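Local coordinates for queuine lyase ([Clostridium] spiroforme DSM 1552, PDB 6P78), which probably cleaves a carbon-nitrogen bond of queuine by radical chemistry, using S-adenosylmethionine and a four-iron four-sulfur cluster, at residues A[68-73]-A[94-99]; A[90-95]-A[128-133]; A[142-147]-A[166-171]; A[230-233]-A[237-240]. All blocks are in the same frame, centred on the assembly; numbering follows the deposited sequence.

Interaction 1. Residues A[68-73]-A[94-99]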
# COMPACT_ATOMS: atom_id res chain seq x y z
N LYS A 68 18.74 -10.82 5.29
CA LYS A 68 19.39 -10.60 6.59
C LYS A 68 18.77 -9.40 7.30
O LYS A 68 18.47 -9.46 8.50
CB LYS A 68 20.89 -10.41 6.38
CG LYS A 68 21.76 -10.74 7.56
CD LYS A 68 23.18 -10.23 7.35
CE LYS A 68 23.87 -9.93 8.68
NZ LYS A 68 23.61 -8.54 9.16
N ILE A 69 18.59 -8.30 6.56
CA ILE A 69 17.92 -7.11 7.09
C ILE A 69 16.49 -7.45 7.50
O ILE A 69 16.03 -7.07 8.59
CB ILE A 69 17.93 -5.99 6.03
CG1 ILE A 69 19.34 -5.44 5.81
CG2 ILE A 69 16.96 -4.86 6.39
CD1 ILE A 69 19.79 -4.44 6.86
N ASN A 70 15.76 -8.15 6.63
CA ASN A 70 14.36 -8.46 6.92
C ASN A 70 14.23 -9.36 8.14
O ASN A 70 13.27 -9.22 8.92
CB ASN A 70 13.71 -9.12 5.72
CG ASN A 70 13.52 -8.16 4.58
OD1 ASN A 70 13.63 -6.94 4.77
ND2 ASN A 70 13.25 -8.69 3.39
N ASP A 71 15.17 -10.28 8.33
CA ASP A 71 15.01 -11.22 9.43
C ASP A 71 15.05 -10.52 10.77
O ASP A 71 14.36 -10.96 11.70
CB ASP A 71 16.08 -12.31 9.37
CG ASP A 71 15.54 -13.67 9.79
OD1 ASP A 71 14.55 -14.12 9.17
OD2 ASP A 71 16.08 -14.27 10.75
N GLU A 72 15.84 -9.45 10.90
CA GLU A 72 15.88 -8.72 12.16
C GLU A 72 14.58 -7.98 12.43
O GLU A 72 14.22 -7.77 13.60
CB GLU A 72 17.06 -7.75 12.19
CG GLU A 72 18.39 -8.44 11.94
CD GLU A 72 18.75 -9.42 13.05
OE1 GLU A 72 19.09 -10.58 12.72
OE2 GLU A 72 18.66 -9.05 14.25
N VAL A 73 13.87 -7.57 11.38
CA VAL A 73 12.57 -6.94 11.56
C VAL A 73 11.54 -7.98 11.96
O VAL A 73 10.74 -7.77 12.88
CB VAL A 73 12.16 -6.20 10.28
CG1 VAL A 73 10.81 -5.53 10.50
CG2 VAL A 73 13.24 -5.21 9.87
N GLU A 94 8.16 -9.46 -4.59
CA GLU A 94 9.56 -9.12 -4.79
C GLU A 94 10.39 -9.36 -3.53
O GLU A 94 11.60 -9.18 -3.56
CB GLU A 94 9.70 -7.67 -5.25
CG GLU A 94 9.21 -7.51 -6.70
CD GLU A 94 8.40 -6.25 -6.95
OE1 GLU A 94 8.34 -5.38 -6.07
OE2 GLU A 94 7.81 -6.14 -8.04
N LEU A 95 9.75 -9.76 -2.44
CA LEU A 95 10.51 -10.11 -1.24
C LEU A 95 11.35 -11.35 -1.50
O LEU A 95 11.00 -12.18 -2.34
CB LEU A 95 9.57 -10.36 -0.07
CG LEU A 95 8.86 -9.12 0.45
CD1 LEU A 95 7.74 -9.52 1.39
CD2 LEU A 95 9.86 -8.19 1.13
N PRO A 96 12.47 -11.50 -0.78
CA PRO A 96 13.24 -12.74 -0.88
C PRO A 96 12.34 -13.93 -0.61
O PRO A 96 11.38 -13.85 0.17
CB PRO A 96 14.31 -12.59 0.21
CG PRO A 96 14.43 -11.10 0.43
CD PRO A 96 13.09 -10.49 0.09
N ASP A 97 12.64 -15.06 -1.27
CA ASP A 97 11.84 -16.25 -1.02
C ASP A 97 11.91 -16.65 0.45
O ASP A 97 10.91 -17.09 1.02
CB ASP A 97 12.30 -17.39 -1.92
CG ASP A 97 11.87 -17.20 -3.37
OD1 ASP A 97 10.69 -17.45 -3.70
OD2 ASP A 97 12.73 -16.79 -4.19
N GLU A 98 13.07 -16.46 1.09
CA GLU A 98 13.23 -16.81 2.49
C GLU A 98 12.43 -15.88 3.39
O GLU A 98 11.94 -16.30 4.44
CB GLU A 98 14.71 -16.81 2.90
CG GLU A 98 15.61 -17.75 2.10
CD GLU A 98 15.90 -17.27 0.67
OE1 GLU A 98 16.12 -18.13 -0.21
OE2 GLU A 98 15.89 -16.04 0.43
N THR A 99 12.29 -14.60 3.00
CA THR A 99 11.46 -13.70 3.78
C THR A 99 10.00 -14.11 3.70
O THR A 99 9.30 -14.15 4.71
CB THR A 99 11.64 -12.25 3.30
OG1 THR A 99 13.01 -11.85 3.45
CG2 THR A 99 10.74 -11.31 4.10
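The amide of Asn70 lies across the side chain of Thr99, ND2 touching both its hydroxyl and its methyl group. This joins helix 63-74 to the first turn of helix 97-109, two helices that flank the parallel strands of the radical SAM core, with strand 83-87 between them in sequence. The polar link is one nearly straight hydrogen bond: Asn70 ND2 donates to Thr99 OG1 at 3.2 Å with an angle of 170° at the hydrogen, and the acceptor lies practically in the amide plane. With Asn70 CG beside its backbone N (chi1 -70°), the carboxamide reaches out from its helix and meets the threonine at about a right angle. Its other end is held too, since OD1 accepts from the backbone N of Lys41, so both ends fix the amide's rotation inside a buried contact. Nearby, Asp71 forms a salt bridge with Arg102, a second tie between the same helices. The loop leading into helix 97-109 borders the amide nitrogen: Pro96, the N-cap residue, brings CD to 3.8 Å from Asn70 ND2, and Leu95 CD2 approaches that nitrogen to 4.1 Å, while Thr99 CG2 rests 3.7 Å from it.

Interaction 2. Residues A[90-95]-A[128-133]. With SAM (S-adenosylmethionine), chain D.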
# COMPACT_ATOMS: atom_id res chain seq x y z
N GLY A 90 7.32 -1.87 -2.96
CA GLY A 90 7.15 -2.55 -4.21
C GLY A 90 5.97 -3.47 -4.03
O GLY A 90 4.96 -3.07 -3.44
N SER A 91 6.06 -4.70 -4.52
CA SER A 91 5.00 -5.67 -4.32
C SER A 91 5.54 -6.81 -3.49
O SER A 91 6.73 -7.12 -3.53
CB SER A 91 4.48 -6.21 -5.64
OG SER A 91 4.06 -5.14 -6.48
N PHE A 92 4.62 -7.44 -2.76
CA PHE A 92 4.98 -8.54 -1.86
C PHE A 92 5.83 -9.60 -2.54
O PHE A 92 6.74 -10.18 -1.93
CB PHE A 92 3.68 -9.16 -1.32
CG PHE A 92 3.89 -10.20 -0.24
CD1 PHE A 92 4.04 -9.82 1.08
CD2 PHE A 92 3.87 -11.54 -0.57
CE1 PHE A 92 4.23 -10.77 2.07
CE2 PHE A 92 4.04 -12.51 0.42
CZ PHE A 92 4.21 -12.12 1.74
N PHE A 93 5.55 -9.89 -3.82
CA PHE A 93 6.22 -10.96 -4.55
C PHE A 93 7.70 -10.69 -4.78
O PHE A 93 8.43 -11.62 -5.11
CB PHE A 93 5.49 -11.21 -5.89
CG PHE A 93 4.04 -11.55 -5.70
CD1 PHE A 93 3.67 -12.85 -5.36
CD2 PHE A 93 3.06 -10.58 -5.81
CE1 PHE A 93 2.33 -13.18 -5.16
CE2 PHE A 93 1.72 -10.90 -5.58
CZ PHE A 93 1.35 -12.19 -5.27
N GLU A 94 8.16 -9.46 -4.59
CA GLU A 94 9.56 -9.12 -4.79
C GLU A 94 10.39 -9.36 -3.53
O GLU A 94 11.60 -9.18 -3.56
CB GLU A 94 9.70 -7.67 -5.25
CG GLU A 94 9.21 -7.51 -6.70
CD GLU A 94 8.40 -6.25 -6.95
OE1 GLU A 94 8.34 -5.38 -6.07
OE2 GLU A 94 7.81 -6.14 -8.04
N LEU A 95 9.75 -9.76 -2.44
CA LEU A 95 10.51 -10.11 -1.24
C LEU A 95 11.35 -11.35 -1.50
O LEU A 95 11.00 -12.18 -2.34
CB LEU A 95 9.57 -10.36 -0.07
CG LEU A 95 8.86 -9.12 0.45
CD1 LEU A 95 7.74 -9.52 1.39
CD2 LEU A 95 9.86 -8.19 1.13
N LYS A 128 -4.33 -15.27 -6.53
CA LYS A 128 -5.12 -16.44 -6.14
C LYS A 128 -4.24 -17.52 -5.51
O LYS A 128 -4.60 -18.10 -4.49
CB LYS A 128 -5.87 -16.99 -7.35
CG LYS A 128 -6.58 -18.31 -7.08
CD LYS A 128 -7.67 -18.63 -8.13
CE LYS A 128 -7.50 -17.88 -9.45
NZ LYS A 128 -6.38 -18.43 -10.28
N ALA A 129 -3.09 -17.80 -6.13
CA ALA A 129 -2.21 -18.83 -5.58
C ALA A 129 -1.65 -18.42 -4.23
O ALA A 129 -1.43 -19.29 -3.37
CB ALA A 129 -1.08 -19.14 -6.56
N LEU A 130 -1.39 -17.13 -4.03
CA LEU A 130 -0.93 -16.65 -2.73
C LEU A 130 -2.01 -16.85 -1.68
O LEU A 130 -1.72 -17.34 -0.58
CB LEU A 130 -0.54 -15.17 -2.81
CG LEU A 130 0.17 -14.68 -1.55
CD1 LEU A 130 1.48 -15.45 -1.36
CD2 LEU A 130 0.45 -13.22 -1.64
N ARG A 131 -3.26 -16.52 -2.01
CA ARG A 131 -4.36 -16.74 -1.07
C ARG A 131 -4.45 -18.20 -0.68
O ARG A 131 -4.61 -18.53 0.50
CB ARG A 131 -5.68 -16.27 -1.67
CG ARG A 131 -5.83 -14.76 -1.85
CD ARG A 131 -7.24 -14.39 -2.35
NE ARG A 131 -7.35 -12.99 -2.76
CZ ARG A 131 -7.49 -11.96 -1.92
NH1 ARG A 131 -7.54 -12.17 -0.60
NH2 ARG A 131 -7.59 -10.71 -2.40
N GLU A 132 -4.34 -19.10 -1.66
CA GLU A 132 -4.47 -20.52 -1.38
C GLU A 132 -3.31 -21.04 -0.55
O GLU A 132 -3.49 -21.97 0.24
CB GLU A 132 -4.59 -21.31 -2.68
CG GLU A 132 -5.83 -20.92 -3.47
CD GLU A 132 -6.11 -21.85 -4.63
OE1 GLU A 132 -6.73 -21.39 -5.62
OE2 GLU A 132 -5.73 -23.04 -4.55
N LYS A 133 -2.12 -20.46 -0.72
CA LYS A 133 -0.99 -20.92 0.08
C LYS A 133 -1.14 -20.47 1.53
O LYS A 133 -0.98 -21.28 2.45
CB LYS A 133 0.32 -20.40 -0.50
CG LYS A 133 1.54 -20.96 0.23
CD LYS A 133 2.80 -20.15 -0.05
CE LYS A 133 3.97 -20.67 0.79
NZ LYS A 133 5.20 -19.85 0.63
N SAM D . 3.79 -1.18 -5.85
CA SAM D . 2.37 -1.29 -5.54
C SAM D . 1.57 -0.39 -6.47
O SAM D . 0.44 -0.72 -6.83
OXT SAM D . 2.06 0.67 -6.90
CB SAM D . 2.14 -0.96 -4.07
CG SAM D . 1.90 0.51 -3.70
SD SAM D . 3.38 1.53 -3.42
CE SAM D . 4.51 0.34 -2.65
C5' SAM D . 2.98 2.58 -1.99
C4' SAM D . 1.95 3.73 -2.09
O4' SAM D . 2.41 4.90 -1.43
C3' SAM D . 1.58 4.20 -3.50
O3' SAM D . 0.59 3.38 -4.10
C2' SAM D . 1.08 5.62 -3.25
O2' SAM D . -0.33 5.59 -2.98
C1' SAM D . 1.82 6.06 -1.98
N9 SAM D . 2.84 7.12 -2.27
C8 SAM D . 3.99 7.04 -3.02
N7 SAM D . 4.61 8.24 -3.02
C5 SAM D . 3.87 9.09 -2.27
C6 SAM D . 4.02 10.43 -1.94
N6 SAM D . 5.06 11.14 -2.36
N1 SAM D . 3.07 11.04 -1.14
C2 SAM D . 1.97 10.34 -0.70
N3 SAM D . 1.82 9.02 -1.02
C4 SAM D . 2.77 8.40 -1.79
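One methyl group of Leu130 carries the contact: CD2 reaches two consecutive phenylalanine rings on the opposing loop. It lies 3.9 Å from Phe93 CZ and 4.0 Å from Phe92 CD2, approaching both rings obliquely. Leu130 and Phe93 come at each other from opposite directions, so the methyl arrives at the far end of the Phe93 ring, whereas on Phe92 it touches the flank nearer the backbone. The two rings leave the chain differently: Phe92 CG is anti to its backbone N (chi1 -173°), while Phe93 CG sits beside its own (chi1 -58°).

Around this trio, Phe93 stacks with Tyr123. Phe92 packs on Ile100 and Ile103 of helix 97-109 and on Val86 in the sheet; it also shares Ile117 of strand 114-118 with Leu130. The rings are set by a short 3-10 turn at 92-94. Glu94 N bonds to Ser91 O at 2.9 Å, and Glu94 folds its carboxylate back so that OE1 accepts from Ser91 N at 2.8 Å, almost straight at 177° but from above the carboxylate plane. Glu94 OE2 is held by Tyr123 OH and Ile46 N, and Ser91 OG bonds to His120 N.

The segment begins at Gly90, two residues before the turn, which touches the iron-sulfur cluster and whose O lies 3.3 Å from the amino nitrogen N of SAM. Following strand 83-87, this segment occupies the place where many radical SAM enzymes carry the GGE motif beside the amino group of SAM.

Interaction 3. Residues A[142-147]-A[166-171]. With SAM (S-adenosylmethionine), chain D.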
# COMPACT_ATOMS: atom_id res chain seq x y z
N THR A 142 -3.50 -2.21 -3.38
CA THR A 142 -2.86 -1.93 -4.66
C THR A 142 -2.92 -0.43 -4.93
O THR A 142 -3.89 0.24 -4.57
CB THR A 142 -3.51 -2.75 -5.79
OG1 THR A 142 -2.67 -2.75 -6.94
CG2 THR A 142 -4.92 -2.23 -6.17
N GLY A 143 -1.87 0.09 -5.59
CA GLY A 143 -1.70 1.52 -5.77
C GLY A 143 -2.42 2.06 -6.99
O GLY A 143 -1.78 2.45 -7.97
N ILE A 144 -3.76 2.07 -6.94
CA ILE A 144 -4.55 2.63 -8.05
C ILE A 144 -4.21 4.11 -8.23
O ILE A 144 -4.11 4.61 -9.36
CB ILE A 144 -6.06 2.44 -7.76
CG1 ILE A 144 -6.45 0.96 -7.65
CG2 ILE A 144 -6.91 3.10 -8.88
CD1 ILE A 144 -6.13 0.09 -8.87
N GLU A 145 -4.01 4.82 -7.12
CA GLU A 145 -3.77 6.26 -7.00
C GLU A 145 -4.99 7.12 -7.37
O GLU A 145 -5.37 8.00 -6.61
CB GLU A 145 -2.56 6.71 -7.83
CG GLU A 145 -1.33 5.75 -7.80
CD GLU A 145 -0.84 5.36 -6.40
OE1 GLU A 145 0.10 4.52 -6.32
OE2 GLU A 145 -1.35 5.86 -5.37
N THR A 146 -5.56 6.90 -8.56
CA THR A 146 -6.78 7.59 -8.96
C THR A 146 -7.51 6.71 -9.97
O THR A 146 -6.87 6.01 -10.77
CB THR A 146 -6.52 8.97 -9.60
OG1 THR A 146 -7.77 9.50 -10.08
CG2 THR A 146 -5.59 8.80 -10.76
N PHE A 147 -8.83 6.71 -9.90
CA PHE A 147 -9.57 5.92 -10.87
C PHE A 147 -9.66 6.62 -12.22
O PHE A 147 -10.19 6.03 -13.17
CB PHE A 147 -10.97 5.62 -10.33
CG PHE A 147 -10.95 4.69 -9.16
CD1 PHE A 147 -10.75 3.32 -9.36
CD2 PHE A 147 -11.03 5.17 -7.87
CE1 PHE A 147 -10.68 2.45 -8.30
CE2 PHE A 147 -10.97 4.28 -6.79
CZ PHE A 147 -10.81 2.94 -7.01
N GLU A 166 -15.32 -3.62 -11.14
CA GLU A 166 -15.45 -4.98 -10.65
C GLU A 166 -14.27 -5.86 -11.03
O GLU A 166 -13.96 -6.81 -10.30
CB GLU A 166 -16.76 -5.59 -11.17
CG GLU A 166 -18.01 -4.99 -10.51
CD GLU A 166 -18.57 -3.76 -11.23
OE1 GLU A 166 -17.89 -3.21 -12.13
OE2 GLU A 166 -19.70 -3.35 -10.89
N GLU A 167 -13.56 -5.52 -12.12
CA GLU A 167 -12.36 -6.27 -12.47
C GLU A 167 -11.30 -6.18 -11.39
O GLU A 167 -10.59 -7.16 -11.12
CB GLU A 167 -11.79 -5.78 -13.80
CG GLU A 167 -12.54 -6.32 -14.99
CD GLU A 167 -11.93 -5.92 -16.34
OE1 GLU A 167 -10.92 -5.17 -16.35
OE2 GLU A 167 -12.48 -6.37 -17.37
N ILE A 168 -11.14 -5.00 -10.77
CA ILE A 168 -10.18 -4.84 -9.68
C ILE A 168 -10.53 -5.78 -8.54
O ILE A 168 -9.66 -6.42 -7.94
CB ILE A 168 -10.16 -3.38 -9.19
CG1 ILE A 168 -9.74 -2.44 -10.30
CG2 ILE A 168 -9.23 -3.23 -7.98
CD1 ILE A 168 -10.15 -1.02 -10.02
N LEU A 169 -11.81 -5.82 -8.18
CA LEU A 169 -12.28 -6.57 -7.02
C LEU A 169 -12.17 -8.07 -7.21
O LEU A 169 -12.25 -8.79 -6.20
CB LEU A 169 -13.73 -6.23 -6.71
CG LEU A 169 -13.89 -4.87 -6.05
CD1 LEU A 169 -15.32 -4.40 -6.21
CD2 LEU A 169 -13.51 -5.01 -4.59
N GLU A 170 -11.95 -8.55 -8.44
CA GLU A 170 -11.73 -9.98 -8.61
C GLU A 170 -10.56 -10.47 -7.75
O GLU A 170 -10.56 -11.61 -7.29
CB GLU A 170 -11.47 -10.32 -10.08
CG GLU A 170 -12.73 -10.25 -10.93
CD GLU A 170 -12.44 -10.13 -12.42
OE1 GLU A 170 -11.26 -10.22 -12.83
OE2 GLU A 170 -13.41 -9.92 -13.18
N ASP A 171 -9.56 -9.61 -7.53
CA ASP A 171 -8.35 -10.07 -6.84
C ASP A 171 -7.79 -9.08 -5.83
O ASP A 171 -6.98 -9.50 -5.00
CB ASP A 171 -7.26 -10.41 -7.85
CG ASP A 171 -7.58 -11.66 -8.67
OD1 ASP A 171 -7.51 -12.79 -8.12
OD2 ASP A 171 -7.90 -11.49 -9.88
N SAM D . 3.79 -1.18 -5.85
CA SAM D . 2.37 -1.29 -5.54
C SAM D . 1.57 -0.39 -6.47
O SAM D . 0.44 -0.72 -6.83
OXT SAM D . 2.06 0.67 -6.90
CB SAM D . 2.14 -0.96 -4.07
CG SAM D . 1.90 0.51 -3.70
SD SAM D . 3.38 1.53 -3.42
CE SAM D . 4.51 0.34 -2.65
C5' SAM D . 2.98 2.58 -1.99
C4' SAM D . 1.95 3.73 -2.09
O4' SAM D . 2.41 4.90 -1.43
C3' SAM D . 1.58 4.20 -3.50
O3' SAM D . 0.59 3.38 -4.10
C2' SAM D . 1.08 5.62 -3.25
O2' SAM D . -0.33 5.59 -2.98
C1' SAM D . 1.82 6.06 -1.98
N9 SAM D . 2.84 7.12 -2.27
C8 SAM D . 3.99 7.04 -3.02
N7 SAM D . 4.61 8.24 -3.02
C5 SAM D . 3.87 9.09 -2.27
C6 SAM D . 4.02 10.43 -1.94
N6 SAM D . 5.06 11.14 -2.36
N1 SAM D . 3.07 11.04 -1.14
C2 SAM D . 1.97 10.34 -0.70
N3 SAM D . 1.82 9.02 -1.02
C4 SAM D . 2.77 8.40 -1.79
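Phe147 and Ile144 meet Ile168 through apolar contacts alone. Ile168 CD1 comes to the edge of the Phe147 ring, near its plane and 3.9 Å from CE1, and it reaches the tip of Ile144 more loosely, CD1 to CD1 at 4.3 Å. Ile144 also lays its CG2 methyl over one face of that ring, toward the rim, so the phenyl is met at a face and at an edge.

The hydrogen bonds belong to the same loop but go to SAM. Gly143, at the centre of an inverse gamma turn, donates its N to the carboxylate O of SAM at 2.7 Å. Glu145 takes the ribose diol in a two-pronged grip: OE1 accepts from SAM O3' at 2.5 Å and OE2 from SAM O2' at 2.6 Å. Its chain bends at chi2 (-53°) to bring the carboxylate round to both hydroxyls, and a salt bridge from Lys158 to OE1 probably helps to keep the carboxylate ionised and in place.

The loop leaves the end strand 137-141 and leads to helix 149-155. Helix 165-169 presents Ile168 to it, while helix 186-199 adds Ile195 against Phe147 and Asp192, which binds both Phe147 N and Thr146 OG1.

Interaction 4. Residues A[230-233]-A[237-240]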
# COMPACT_ATOMS: atom_id res chain seq x y z
N HIS A 230 -13.35 15.88 5.74
CA HIS A 230 -12.94 15.65 7.12
C HIS A 230 -13.58 14.40 7.70
O HIS A 230 -12.96 13.69 8.50
CB HIS A 230 -13.28 16.88 7.96
CG HIS A 230 -12.80 16.79 9.37
ND1 HIS A 230 -11.46 16.83 9.70
CD2 HIS A 230 -13.47 16.63 10.54
CE1 HIS A 230 -11.32 16.73 11.01
NE2 HIS A 230 -12.53 16.60 11.55
N ASP A 231 -14.83 14.10 7.32
CA ASP A 231 -15.48 12.90 7.84
C ASP A 231 -14.79 11.63 7.37
O ASP A 231 -14.97 10.57 7.99
CB ASP A 231 -16.98 12.86 7.45
CG ASP A 231 -17.23 12.98 5.95
OD1 ASP A 231 -16.28 13.12 5.15
OD2 ASP A 231 -18.43 12.95 5.56
N LEU A 232 -13.99 11.71 6.32
CA LEU A 232 -13.25 10.54 5.86
C LEU A 232 -12.20 10.11 6.87
O LEU A 232 -11.92 8.91 7.01
CB LEU A 232 -12.61 10.85 4.51
CG LEU A 232 -12.18 9.70 3.60
CD1 LEU A 232 -13.35 8.77 3.37
CD2 LEU A 232 -11.69 10.31 2.30
N LYS A 233 -11.62 11.07 7.59
CA LYS A 233 -10.55 10.74 8.53
C LYS A 233 -11.02 9.73 9.56
O LYS A 233 -10.24 8.87 9.99
CB LYS A 233 -10.06 12.01 9.23
CG LYS A 233 -9.41 13.01 8.30
CD LYS A 233 -8.99 14.25 9.07
CE LYS A 233 -8.55 15.36 8.12
NZ LYS A 233 -8.40 16.63 8.87
N LYS A 237 -13.55 2.24 7.80
CA LYS A 237 -13.14 1.32 6.75
C LYS A 237 -11.82 1.70 6.10
O LYS A 237 -11.18 0.84 5.49
CB LYS A 237 -14.21 1.25 5.64
CG LYS A 237 -15.55 0.73 6.16
CD LYS A 237 -16.65 0.92 5.13
CE LYS A 237 -16.32 0.23 3.84
NZ LYS A 237 -17.53 0.15 2.96
N TYR A 238 -11.41 2.96 6.19
CA TYR A 238 -10.38 3.51 5.32
C TYR A 238 -9.30 4.15 6.19
O TYR A 238 -9.61 4.89 7.11
CB TYR A 238 -10.96 4.55 4.34
CG TYR A 238 -12.14 4.01 3.55
CD1 TYR A 238 -11.98 2.91 2.73
CD2 TYR A 238 -13.41 4.55 3.68
CE1 TYR A 238 -13.03 2.37 2.04
CE2 TYR A 238 -14.49 4.04 2.96
CZ TYR A 238 -14.29 2.94 2.15
OH TYR A 238 -15.33 2.40 1.45
N ASP A 239 -8.04 3.82 5.91
CA ASP A 239 -6.94 4.44 6.63
C ASP A 239 -6.61 5.77 5.98
O ASP A 239 -6.59 5.89 4.76
CB ASP A 239 -5.71 3.53 6.62
CG ASP A 239 -5.93 2.25 7.40
OD1 ASP A 239 -6.42 2.32 8.56
OD2 ASP A 239 -5.65 1.16 6.85
N TYR A 240 -6.34 6.78 6.80
CA TYR A 240 -6.11 8.12 6.27
C TYR A 240 -4.73 8.58 6.73
O TYR A 240 -4.46 8.60 7.93
CB TYR A 240 -7.22 9.06 6.76
CG TYR A 240 -7.26 10.45 6.15
CD1 TYR A 240 -6.29 11.40 6.45
CD2 TYR A 240 -8.32 10.83 5.32
CE1 TYR A 240 -6.34 12.68 5.91
CE2 TYR A 240 -8.38 12.11 4.79
CZ TYR A 240 -7.39 13.03 5.08
OH TYR A 240 -7.47 14.30 4.55
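Lys233 lays its aliphatic chain over one face of the Tyr240 ring, a CH-pi contact in which CG sits 3.6 Å from the ring centroid and only 5° off the normal. CG is thus almost equally far from all six ring carbons. Beyond it the chain runs extended, slanting across the ring so that CE ends up 3.9 Å from Tyr240 OH. The tyrosine is turned to receive it: its CG is anti to the backbone N (chi1 -171°), which sends the ring out beneath the lysine.

Once past the ring, the ammonium group turns to other partners. NZ donates to His230 ND1 at 3.2 Å, approaching the imidazole at its edge and in its plane, and it forms a salt bridge with Asp226.

The backbone makes a short helix-turn-strand connection, helix 230-233 passing into strand 238-241, an outer strand of a three-stranded parallel sheet. Tyr238 and Tyr240 both point toward the helix, while Asp239 between them points away; its OD2 forms a salt bridge with Arg35 and a hydrogen bond with His202.

Leu232 faces both tyrosines. Its CD1 meets Tyr238 CD2 obliquely at 4.2 Å, and its CB stands 4.4 Å from Tyr240 CD2. Tyr238 has Lys237 CB over the centre of one face, 3.7 Å above the ring plane, and its hydroxyl is bonded to Phe200 O. Phe225 of helix 219-228 and Ile205 of strand 203-207 each touch both Leu232 and Tyr240.

How the interactions relate
Interactions 1, 2 and 3 are buried, whereas interaction 4, at the last strand of the three-stranded sheet, is partly buried. Interactions 1 and 2 share Glu94 and Leu95, so one loop serves an outer helix pair at one end and the cluster side at the other. Interactions 2 and 3 both reach SAM, from its amino end and from its carboxylate and ribose respectively, and Arg131 NH2 probably bonds to Asp171 O between them. Their protein-protein halves are purely apolar. Interaction 1 instead relies on an amide-hydroxyl bond, and interaction 4 on a lysine chain over an aromatic face, about 9 Å from interaction 3 between nearest atoms.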